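Local atomic coordinates of multicopper oxidase (Pseudomonas thermotolerans, PDB entry 6VOW), a protein that probably oxidises phenolic, lignin-related substrates in the manner of a laccase, passing electrons through protein-bound copper to reduce dioxygen to water. Residues H96-V107 against D430-H440; R242-P253 against W305-V314. All coordinates share one frame; numbering follows the deposited sequence.

How the contacts relate
The two contacts illustrate how a three-domain cupredoxin-type oxidase is held together. Contact 1 joins the loop after strand 94-96 to strand 433-439, pairing the N-terminal and C-terminal cupredoxin domains around copper. Contact 2 lies about 22 Å away, centre to centre, where the hairpin of strands 240-246 and 249-255 in the middle domain is overlaid by the loop leading to strand 323-329, the first strand of the C-terminal domain. Along the chain contact 2 is nested inside the loop that contact 1 closes. They meet through Arg99 of contact 1, whose NH2 lies 3.1 Å from Pro313 O of contact 2, probably a weak hydrogen bond, and whose NH1 packs near Val314, so the connecting loop reaches the copper-bearing domain interface.

Contact 1. Residues H96-V107 against D430-H440; sequences HGIRLPLEMDGV and DNPGVWMFHCH. With CU (copper (II) ion), chain D; C2O (Cu-O-Cu linkage), chain B.
This is a metal-bridged interface between the first and last cupredoxin domains of a multicopper oxidase, where the loop after strand 94-96 runs beside strand 433-439. As in other laccases, the trinuclear copper cluster lies between these domains, and the His-Cys-His motif of residues 438-440 links it to the mononuclear copper. His96 ND1 and His440 NE2, 3.3 Å apart, both bind one copper of the Cu-O-Cu unit, which His136 also binds. Their rings form an offset edge-to-face pair, the His96 edge toward the His440 face with planes at 65°, and Asp413 OD1 is hydrogen-bonded to His96 NE2, the ring nitrogen not used for copper. His438 binds the second copper together with His138 and His393, while Cys439 SG binds the mononuclear copper with His388 and His444.

Away from the metals the interface is built on Trp435. Leu102 CD1 lies over one face of its indole, 3.9 Å from the centre of the six-membered ring, a CH-pi contact. With CG opposite the backbone N (chi1 -174°), Leu102 also brings CD2 to 3.7 Å from Gly433 CA, a spot where a side chain on the glycine would collide. Asp105 OD2 meets the indole rim at CE3; its stronger partner is His393 ND1, so this carboxylate probably helps to orient a copper ligand. A water bonded to Asp105 OD2 also bridges Val434 O and Met436 N. Arg99 makes a long salt bridge to Asp430 and pairs more firmly with Asp129.

A second water accepts from Leu102 N and donates to Asn431 OD1 and Pro432 O. The Asn431 amide thus faces the loop with both ends engaged: its ND2 donates to Leu100 O over 2.8 Å, nearly straight at 172°, approaching from above the carbonyl plane.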
loop_
_atom_site.group_PDB
_atom_site.type_symbol
_atom_site.label_atom_id
_atom_site.label_comp_id
_atom_site.label_asym_id
_atom_site.label_seq_id
_atom_site.Cartn_x
_atom_site.Cartn_y
_atom_site.Cartn_z
ATOM N N HIS A 96 5.537 -3.419 -2.694
ATOM C CA HIS A 96 4.098 -3.237 -3.035
ATOM C C HIS A 96 3.982 -2.126 -4.032
ATOM O O HIS A 96 4.231 -0.968 -3.706
ATOM C CB HIS A 96 3.229 -2.926 -1.771
ATOM C CG HIS A 96 1.754 -2.777 -2.087
ATOM N ND1 HIS A 96 0.775 -3.590 -1.562
ATOM C CD2 HIS A 96 1.108 -1.923 -2.916
ATOM C CE1 HIS A 96 -0.406 -3.213 -2.003
ATOM N NE2 HIS A 96 -0.222 -2.218 -2.852
ATOM N N GLY A 97 3.598 -2.484 -5.247
ATOM C CA GLY A 97 3.254 -1.564 -6.299
ATOM C C GLY A 97 4.326 -1.478 -7.416
ATOM O O GLY A 97 4.074 -0.959 -8.515
ATOM N N ILE A 98 5.515 -1.967 -7.123
ATOM C CA ILE A 98 6.608 -1.884 -8.065
ATOM C C ILE A 98 6.434 -2.951 -9.097
ATOM O O ILE A 98 6.296 -4.094 -8.774
ATOM C CB ILE A 98 8.004 -2.068 -7.405
ATOM C CG1 ILE A 98 8.243 -1.018 -6.285
ATOM C CG2 ILE A 98 9.107 -1.999 -8.492
ATOM C CD1 ILE A 98 8.077 0.345 -6.775
ATOM N N ARG A 99 6.465 -2.565 -10.359
ATOM C CA ARG A 99 6.556 -3.514 -11.466
ATOM C C ARG A 99 8.043 -3.899 -11.616
ATOM O O ARG A 99 8.818 -3.226 -12.199
ATOM C CB ARG A 99 6.013 -2.882 -12.727
ATOM C CG ARG A 99 4.665 -2.231 -12.483
ATOM C CD ARG A 99 4.120 -1.637 -13.757
ATOM N NE ARG A 99 4.852 -0.407 -14.068
ATOM C CZ ARG A 99 5.295 -0.050 -15.261
ATOM N NH1 ARG A 99 5.117 -0.829 -16.338
ATOM N NH2 ARG A 99 5.933 1.112 -15.384
ATOM N N LEU A 100 8.405 -5.003 -11.023
ATOM C CA LEU A 100 9.746 -5.508 -11.093
ATOM C C LEU A 100 9.655 -6.933 -11.600
ATOM O O LEU A 100 8.583 -7.436 -11.791
ATOM C CB LEU A 100 10.348 -5.482 -9.717
ATOM C CG LEU A 100 9.394 -5.793 -8.534
ATOM C CD1 LEU A 100 8.736 -7.202 -8.525
ATOM C CD2 LEU A 100 10.235 -5.649 -7.291
ATOM N N PRO A 101 10.793 -7.579 -11.884
ATOM C CA PRO A 101 10.748 -8.965 -12.332
ATOM C C PRO A 101 10.323 -9.877 -11.229
ATOM O O PRO A 101 10.645 -9.616 -10.031
ATOM C CB PRO A 101 12.185 -9.278 -12.624
ATOM C CG PRO A 101 12.674 -8.002 -13.115
ATOM C CD PRO A 101 12.098 -7.000 -12.151
ATOM N N LEU A 102 9.741 -10.992 -11.630
ATOM C CA LEU A 102 9.174 -11.946 -10.652
ATOM C C LEU A 102 10.175 -12.346 -9.590
ATOM O O LEU A 102 9.828 -12.481 -8.402
ATOM C CB LEU A 102 8.794 -13.203 -11.345
ATOM C CG LEU A 102 8.050 -14.211 -10.409
ATOM C CD1 LEU A 102 6.695 -13.721 -9.937
ATOM C CD2 LEU A 102 7.858 -15.471 -11.199
ATOM N N GLU A 103 11.419 -12.548 -9.990
ATOM C CA GLU A 103 12.493 -12.925 -9.039
ATOM C C GLU A 103 12.616 -11.991 -7.853
ATOM O O GLU A 103 13.164 -12.395 -6.803
ATOM C CB GLU A 103 13.834 -12.972 -9.755
ATOM C CG GLU A 103 13.859 -13.965 -10.909
ATOM C CD GLU A 103 13.502 -13.375 -12.286
ATOM O OE1 GLU A 103 12.417 -12.730 -12.464
ATOM O OE2 GLU A 103 14.290 -13.596 -13.221
ATOM N N MET A 104 12.148 -10.745 -8.004
ATOM C CA MET A 104 12.265 -9.796 -6.956
ATOM C C MET A 104 10.905 -9.569 -6.347
ATOM O O MET A 104 10.776 -8.688 -5.616
ATOM C CB MET A 104 12.885 -8.495 -7.519
ATOM C CG MET A 104 14.277 -8.708 -8.205
ATOM S SD MET A 104 15.437 -8.951 -6.859
ATOM C CE MET A 104 16.922 -9.597 -7.574
ATOM N N ASP A 105 9.891 -10.397 -6.564
ATOM C CA ASP A 105 8.567 -10.005 -6.021
ATOM C C ASP A 105 8.440 -10.341 -4.538
ATOM O O ASP A 105 7.573 -9.820 -3.893
ATOM C CB ASP A 105 7.439 -10.590 -6.823
ATOM C CG ASP A 105 6.057 -9.924 -6.540
ATOM O OD1 ASP A 105 5.946 -8.697 -6.304
ATOM O OD2 ASP A 105 5.038 -10.654 -6.600
ATOM N N GLY A 106 9.338 -11.137 -3.976
ATOM C CA GLY A 106 9.316 -11.370 -2.550
ATOM C C GLY A 106 8.213 -12.311 -2.098
ATOM O O GLY A 106 7.896 -12.405 -0.926
ATOM N N VAL A 107 7.653 -13.051 -3.019
ATOM C CA VAL A 107 6.676 -14.029 -2.643
ATOM C C VAL A 107 7.312 -15.425 -2.398
ATOM O O VAL A 107 7.972 -15.986 -3.285
ATOM C CB VAL A 107 5.609 -14.120 -3.735
ATOM C CG1 VAL A 107 4.730 -15.319 -3.440
ATOM C CG2 VAL A 107 4.813 -12.822 -3.770
ATOM N N ASP A 430 1.979 -7.479 -18.811
ATOM C CA ASP A 430 3.217 -6.800 -19.163
ATOM C C ASP A 430 4.457 -7.565 -18.752
ATOM O O ASP A 430 5.487 -7.425 -19.335
ATOM C CB ASP A 430 3.241 -5.516 -18.281
ATOM C CG ASP A 430 3.616 -4.289 -19.032
ATOM O OD1 ASP A 430 4.369 -4.368 -20.055
ATOM O OD2 ASP A 430 3.138 -3.207 -18.569
ATOM N N ASN A 431 4.342 -8.294 -17.653
ATOM C CA ASN A 431 5.471 -8.680 -16.810
ATOM C C ASN A 431 5.229 -10.198 -16.599
ATOM O O ASN A 431 4.180 -10.600 -16.020
ATOM C CB ASN A 431 5.362 -7.772 -15.557
ATOM C CG ASN A 431 6.476 -7.919 -14.607
ATOM O OD1 ASN A 431 7.388 -8.672 -14.832
ATOM N ND2 ASN A 431 6.418 -7.177 -13.535
ATOM N N PRO A 432 6.107 -11.060 -17.153
ATOM C CA PRO A 432 5.891 -12.481 -17.060
ATOM C C PRO A 432 6.230 -13.010 -15.658
ATOM O O PRO A 432 7.118 -12.491 -14.953
ATOM C CB PRO A 432 6.829 -13.048 -18.145
ATOM C CG PRO A 432 7.977 -12.106 -18.132
ATOM C CD PRO A 432 7.324 -10.763 -17.936
ATOM N N GLY A 433 5.449 -14.013 -15.258
ATOM C CA GLY A 433 5.570 -14.628 -13.973
ATOM C C GLY A 433 4.254 -15.142 -13.476
ATOM O O GLY A 433 3.361 -15.388 -14.259
ATOM N N VAL A 434 4.201 -15.314 -12.163
ATOM C CA VAL A 434 3.043 -15.794 -11.468
ATOM C C VAL A 434 2.800 -14.793 -10.400
ATOM O O VAL A 434 3.524 -14.712 -9.469
ATOM C CB VAL A 434 3.242 -17.211 -10.869
ATOM C CG1 VAL A 434 1.936 -17.648 -10.178
ATOM C CG2 VAL A 434 3.627 -18.221 -11.954
ATOM N N TRP A 435 1.761 -14.003 -10.557
ATOM C CA TRP A 435 1.536 -12.872 -9.650
ATOM C C TRP A 435 0.338 -13.088 -8.748
ATOM O O TRP A 435 -0.771 -13.356 -9.211
ATOM C CB TRP A 435 1.246 -11.629 -10.473
ATOM C CG TRP A 435 2.224 -11.512 -11.461
ATOM C CD1 TRP A 435 2.145 -11.950 -12.745
ATOM C CD2 TRP A 435 3.540 -11.065 -11.262
ATOM N NE1 TRP A 435 3.339 -11.755 -13.379
ATOM C CE2 TRP A 435 4.218 -11.204 -12.488
ATOM C CE3 TRP A 435 4.209 -10.524 -10.191
ATOM C CZ2 TRP A 435 5.531 -10.760 -12.672
ATOM C CZ3 TRP A 435 5.557 -10.108 -10.396
ATOM C CH2 TRP A 435 6.174 -10.230 -11.620
ATOM N N MET A 436 0.573 -12.903 -7.472
ATOM C CA MET A 436 -0.497 -12.915 -6.478
ATOM C C MET A 436 -1.516 -11.807 -6.706
ATOM O O MET A 436 -1.203 -10.653 -7.060
ATOM C CB MET A 436 0.028 -12.786 -5.034
ATOM C CG MET A 436 1.072 -13.813 -4.603
ATOM S SD MET A 436 0.556 -15.544 -4.893
ATOM C CE MET A 436 0.938 -15.799 -6.640
ATOM N N PHE A 437 -2.732 -12.201 -6.403
ATOM C CA PHE A 437 -3.910 -11.415 -6.611
ATOM C C PHE A 437 -4.790 -11.651 -5.416
ATOM O O PHE A 437 -5.253 -12.740 -5.206
ATOM C CB PHE A 437 -4.567 -11.898 -7.841
ATOM C CG PHE A 437 -5.785 -11.163 -8.209
ATOM C CD1 PHE A 437 -5.830 -9.798 -8.201
ATOM C CD2 PHE A 437 -6.886 -11.873 -8.684
ATOM C CE1 PHE A 437 -6.973 -9.127 -8.598
ATOM C CE2 PHE A 437 -8.028 -11.214 -9.115
ATOM C CZ PHE A 437 -8.064 -9.829 -9.071
ATOM N N HIS A 438 -4.899 -10.642 -4.589
ATOM C CA HIS A 438 -5.468 -10.870 -3.300
ATOM C C HIS A 438 -6.054 -9.617 -2.612
ATOM O O HIS A 438 -5.755 -8.432 -2.941
ATOM C CB HIS A 438 -4.453 -11.613 -2.424
ATOM C CG HIS A 438 -3.354 -10.731 -1.953
ATOM N ND1 HIS A 438 -3.516 -9.866 -0.907
ATOM C CD2 HIS A 438 -2.131 -10.476 -2.463
ATOM C CE1 HIS A 438 -2.421 -9.161 -0.738
ATOM N NE2 HIS A 438 -1.572 -9.516 -1.668
ATOM N N CYS A 439 -6.932 -9.884 -1.634
ATOM C CA CYS A 439 -7.457 -8.821 -0.831
ATOM C C CYS A 439 -6.306 -8.453 0.075
ATOM O O CYS A 439 -5.570 -9.341 0.579
ATOM C CB CYS A 439 -8.652 -9.243 0.011
ATOM S SG CYS A 439 -9.006 -7.982 1.262
ATOM N N HIS A 440 -6.120 -7.156 0.276
ATOM C CA HIS A 440 -4.993 -6.679 1.123
ATOM C C HIS A 440 -5.349 -6.438 2.631
ATOM O O HIS A 440 -4.590 -5.790 3.415
ATOM C CB HIS A 440 -4.325 -5.495 0.437
ATOM C CG HIS A 440 -2.828 -5.496 0.624
ATOM N ND1 HIS A 440 -2.248 -5.239 1.849
ATOM C CD2 HIS A 440 -1.812 -5.824 -0.219
ATOM C CE1 HIS A 440 -0.938 -5.391 1.742
ATOM N NE2 HIS A 440 -0.647 -5.720 0.492
HETATM CU CU CU D . -11.031 -8.607 1.911
HETATM CU CU2 C2O B . 1.187 -5.166 -0.265
HETATM CU CU3 C2O B . 0.645 -9.397 -1.982
HETATM O O1 C2O B . 0.768 -7.245 -1.175
HETATM O O HOH W 1 9.052 -10.705 -14.384
HETATM O O HOH W 2 3.480 -12.965 -7.222
#

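Contact 2. Residues R242-P253 against W305-V314; sequences RLYALDGHPIEP and WPAPLPANPV
The irregular, proline-rich segment 305-314 runs along the hairpin of strands 240-246 and 249-255, antiparallel to the second strand, and comes nearest where Pro250 CA and Leu309 CA are 5.4 Å apart. At one end the extended chain of Arg242 crosses Trp305, its CD sitting 3.5 Å from the centre of the six-membered ring in a CH-pi contact; the guanidinium adds at most a weak cation-pi attraction. Tyr244 points into the loop and its OH donates to Pro306 O across 2.7 Å, while Pro253 CG covers the centre of one ring face and the carbonyls of Pro306 and Ala307 lie at the ring edge. Replacing Tyr244 with an alanine would probably leave Pro306 O without its hydroxyl donor and open a gap against the Pro253 ring. Farther along, Pro250 CG packs tightly on Leu309 CB at 3.5 Å. Asn312 ND2 approaches the His249 ring, the two planes almost perpendicular at 85°, and donates to Ala130 O in the first domain. The packing thus covers an edge of the middle-domain sheet: strand 267-273 pairs with 240-246, Trp305 and Pro306 reach Val218 of strand 218-225, and His249 and Val314 both touch Phe411 of strand 410-412.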
loop_
_atom_site.group_PDB
_atom_site.type_symbol
_atom_site.label_atom_id
_atom_site.label_comp_id
_atom_site.label_asym_id
_atom_site.label_seq_id
_atom_site.Cartn_x
_atom_site.Cartn_y
_atom_site.Cartn_z
ATOM N N ARG A 242 -5.800 18.768 -2.556
ATOM C CA ARG A 242 -5.989 18.203 -3.887
ATOM C C ARG A 242 -5.271 16.897 -4.020
ATOM O O ARG A 242 -4.172 16.748 -3.628
ATOM C CB ARG A 242 -5.459 19.172 -4.934
ATOM C CG ARG A 242 -6.355 20.363 -5.049
ATOM C CD ARG A 242 -5.743 21.426 -5.914
ATOM N NE ARG A 242 -6.794 22.230 -6.504
ATOM C CZ ARG A 242 -7.153 22.240 -7.804
ATOM N NH1 ARG A 242 -6.537 21.476 -8.730
ATOM N NH2 ARG A 242 -8.160 23.033 -8.198
ATOM N N LEU A 243 -5.937 15.926 -4.582
ATOM C CA LEU A 243 -5.353 14.688 -4.866
ATOM C C LEU A 243 -4.517 14.851 -6.133
ATOM O O LEU A 243 -4.980 15.412 -7.088
ATOM C CB LEU A 243 -6.449 13.680 -5.035
ATOM C CG LEU A 243 -7.207 13.411 -3.719
ATOM C CD1 LEU A 243 -8.406 12.523 -4.013
ATOM C CD2 LEU A 243 -6.299 12.733 -2.720
ATOM N N TYR A 244 -3.281 14.381 -6.088
ATOM C CA TYR A 244 -2.400 14.395 -7.273
ATOM C C TYR A 244 -2.007 13.046 -7.771
ATOM O O TYR A 244 -1.544 12.904 -8.942
ATOM C CB TYR A 244 -1.137 15.137 -6.972
ATOM C CG TYR A 244 -1.210 16.618 -7.243
ATOM C CD1 TYR A 244 -2.118 17.407 -6.574
ATOM C CD2 TYR A 244 -0.438 17.194 -8.207
ATOM C CE1 TYR A 244 -2.204 18.776 -6.816
ATOM C CE2 TYR A 244 -0.495 18.534 -8.481
ATOM C CZ TYR A 244 -1.353 19.320 -7.773
ATOM O OH TYR A 244 -1.362 20.606 -8.066
ATOM N N ALA A 245 -2.095 12.061 -6.894
ATOM C CA ALA A 245 -1.818 10.688 -7.276
ATOM C C ALA A 245 -2.410 9.696 -6.326
ATOM O O ALA A 245 -2.460 9.935 -5.113
ATOM C CB ALA A 245 -0.330 10.445 -7.293
ATOM N N LEU A 246 -2.739 8.541 -6.886
ATOM C CA LEU A 246 -3.339 7.405 -6.120
ATOM C C LEU A 246 -2.596 6.109 -6.393
ATOM O O LEU A 246 -2.452 5.662 -7.600
ATOM C CB LEU A 246 -4.785 7.224 -6.485
ATOM C CG LEU A 246 -5.657 8.429 -6.693
ATOM C CD1 LEU A 246 -7.022 8.000 -7.304
ATOM C CD2 LEU A 246 -5.794 9.193 -5.387
ATOM N N ASP A 247 -2.087 5.534 -5.293
ATOM C CA ASP A 247 -1.447 4.230 -5.316
ATOM C C ASP A 247 -0.264 4.309 -6.302
ATOM O O ASP A 247 -0.082 3.477 -7.170
ATOM C CB ASP A 247 -2.496 3.176 -5.684
ATOM C CG ASP A 247 -3.786 3.313 -4.815
ATOM O OD1 ASP A 247 -3.684 3.368 -3.602
ATOM O OD2 ASP A 247 -4.892 3.456 -5.363
ATOM N N GLY A 248 0.523 5.358 -6.115
ATOM C CA GLY A 248 1.772 5.624 -6.896
ATOM C C GLY A 248 1.605 6.023 -8.362
ATOM O O GLY A 248 2.550 5.901 -9.155
ATOM N N HIS A 249 0.415 6.483 -8.763
ATOM C CA HIS A 249 0.183 6.875 -10.153
ATOM C C HIS A 249 -0.573 8.182 -10.270
ATOM O O HIS A 249 -1.646 8.339 -9.685
ATOM C CB HIS A 249 -0.528 5.804 -10.866
ATOM C CG HIS A 249 0.290 4.595 -10.979
ATOM N ND1 HIS A 249 1.211 4.399 -11.980
ATOM C CD2 HIS A 249 0.422 3.566 -10.130
ATOM C CE1 HIS A 249 1.820 3.244 -11.774
ATOM N NE2 HIS A 249 1.355 2.727 -10.651
ATOM N N PRO A 250 0.017 9.155 -10.963
ATOM C CA PRO A 250 -0.545 10.489 -11.052
ATOM C C PRO A 250 -1.960 10.581 -11.582
ATOM O O PRO A 250 -2.360 9.736 -12.344
ATOM C CB PRO A 250 0.390 11.143 -12.049
ATOM C CG PRO A 250 1.733 10.539 -11.640
ATOM C CD PRO A 250 1.378 9.106 -11.534
ATOM N N ILE A 251 -2.737 11.568 -11.168
ATOM C CA ILE A 251 -4.072 11.734 -11.788
ATOM C C ILE A 251 -4.088 13.198 -12.232
ATOM O O ILE A 251 -3.182 13.994 -11.862
ATOM C CB ILE A 251 -5.276 11.418 -10.811
ATOM C CG1 ILE A 251 -5.142 12.240 -9.514
ATOM C CG2 ILE A 251 -5.459 9.866 -10.566
ATOM C CD1 ILE A 251 -6.219 11.981 -8.472
ATOM N N GLU A 252 -5.116 13.552 -13.005
ATOM C CA GLU A 252 -5.522 14.945 -13.113
ATOM C C GLU A 252 -5.865 15.399 -11.692
ATOM O O GLU A 252 -6.757 14.827 -11.038
ATOM C CB GLU A 252 -6.722 15.149 -14.047
ATOM C CG GLU A 252 -7.165 16.610 -14.216
ATOM C CD GLU A 252 -6.063 17.484 -14.820
ATOM O OE1 GLU A 252 -5.271 17.026 -15.693
ATOM O OE2 GLU A 252 -5.968 18.648 -14.387
ATOM N N PRO A 253 -5.137 16.408 -11.181
ATOM C CA PRO A 253 -5.450 16.839 -9.845
ATOM C C PRO A 253 -6.908 17.250 -9.668
ATOM O O PRO A 253 -7.452 17.862 -10.560
ATOM C CB PRO A 253 -4.487 18.003 -9.594
ATOM C CG PRO A 253 -3.440 17.827 -10.576
ATOM C CD PRO A 253 -3.999 17.135 -11.744
ATOM N N TRP A 305 -0.013 25.906 -7.051
ATOM C CA TRP A 305 -0.328 24.486 -7.219
ATOM C C TRP A 305 0.631 23.933 -8.251
ATOM O O TRP A 305 0.814 24.585 -9.249
ATOM C CB TRP A 305 -1.807 24.310 -7.683
ATOM C CG TRP A 305 -2.741 24.664 -6.598
ATOM C CD1 TRP A 305 -3.406 25.799 -6.488
ATOM C CD2 TRP A 305 -3.009 23.889 -5.418
ATOM N NE1 TRP A 305 -4.102 25.805 -5.327
ATOM C CE2 TRP A 305 -3.880 24.630 -4.646
ATOM C CE3 TRP A 305 -2.586 22.628 -4.957
ATOM C CZ2 TRP A 305 -4.383 24.164 -3.398
ATOM C CZ3 TRP A 305 -3.065 22.144 -3.709
ATOM C CH2 TRP A 305 -3.968 22.916 -2.944
ATOM N N PRO A 306 1.302 22.790 -7.971
ATOM C CA PRO A 306 2.064 22.145 -9.074
ATOM C C PRO A 306 1.257 21.728 -10.305
ATOM O O PRO A 306 0.094 21.441 -10.244
ATOM C CB PRO A 306 2.695 20.935 -8.377
ATOM C CG PRO A 306 3.012 21.481 -7.007
ATOM C CD PRO A 306 1.773 22.307 -6.636
ATOM N N ALA A 307 1.872 21.683 -11.451
ATOM C CA ALA A 307 1.257 21.000 -12.594
ATOM C C ALA A 307 0.976 19.501 -12.245
ATOM O O ALA A 307 1.542 18.980 -11.270
ATOM C CB ALA A 307 2.195 21.054 -13.758
ATOM N N PRO A 308 0.091 18.825 -13.040
ATOM C CA PRO A 308 -0.127 17.384 -12.912
ATOM C C PRO A 308 1.183 16.653 -12.926
ATOM O O PRO A 308 2.031 16.967 -13.742
ATOM C CB PRO A 308 -0.946 17.022 -14.155
ATOM C CG PRO A 308 -1.684 18.304 -14.512
ATOM C CD PRO A 308 -0.982 19.475 -13.828
ATOM N N LEU A 309 1.377 15.708 -12.024
ATOM C CA LEU A 309 2.516 14.806 -12.133
ATOM C C LEU A 309 2.457 14.076 -13.481
ATOM O O LEU A 309 1.363 13.675 -13.948
ATOM C CB LEU A 309 2.565 13.857 -10.939
ATOM C CG LEU A 309 2.754 14.599 -9.592
ATOM C CD1 LEU A 309 2.347 13.693 -8.413
ATOM C CD2 LEU A 309 4.184 15.055 -9.409
ATOM N N PRO A 310 3.600 13.955 -14.160
ATOM C CA PRO A 310 3.630 13.172 -15.395
ATOM C C PRO A 310 3.285 11.699 -15.174
ATOM O O PRO A 310 3.717 11.057 -14.206
ATOM C CB PRO A 310 5.054 13.279 -15.844
ATOM C CG PRO A 310 5.844 13.908 -14.698
ATOM C CD PRO A 310 4.930 14.514 -13.762
ATOM N N ALA A 311 2.510 11.156 -16.097
ATOM C CA ALA A 311 2.115 9.763 -16.027
ATOM C C ALA A 311 3.357 8.887 -15.939
ATOM O O ALA A 311 4.330 9.088 -16.604
ATOM C CB ALA A 311 1.270 9.386 -17.232
ATOM N N ASN A 312 3.329 7.928 -15.050
ATOM C CA ASN A 312 4.258 6.783 -15.140
ATOM C C ASN A 312 4.135 5.985 -16.466
ATOM O O ASN A 312 3.064 5.990 -17.069
ATOM C CB ASN A 312 4.006 5.968 -13.908
ATOM C CG ASN A 312 4.548 6.672 -12.730
ATOM O OD1 ASN A 312 5.597 7.281 -12.846
ATOM N ND2 ASN A 312 3.839 6.678 -11.622
ATOM N N PRO A 313 5.224 5.348 -16.929
ATOM C CA PRO A 313 5.249 4.599 -18.171
ATOM C C PRO A 313 4.576 3.215 -18.073
ATOM O O PRO A 313 5.243 2.181 -18.162
ATOM C CB PRO A 313 6.767 4.427 -18.444
ATOM C CG PRO A 313 7.340 4.329 -17.072
ATOM C CD PRO A 313 6.588 5.387 -16.309
ATOM N N VAL A 314 3.261 3.221 -17.933
ATOM C CA VAL A 314 2.471 2.018 -17.780
ATOM C C VAL A 314 1.808 1.746 -19.115
ATOM O O VAL A 314 1.462 2.625 -19.852
ATOM C CB VAL A 314 1.395 2.242 -16.732
ATOM C CG1 VAL A 314 0.799 0.924 -16.306
ATOM C CG2 VAL A 314 1.933 2.974 -15.540
#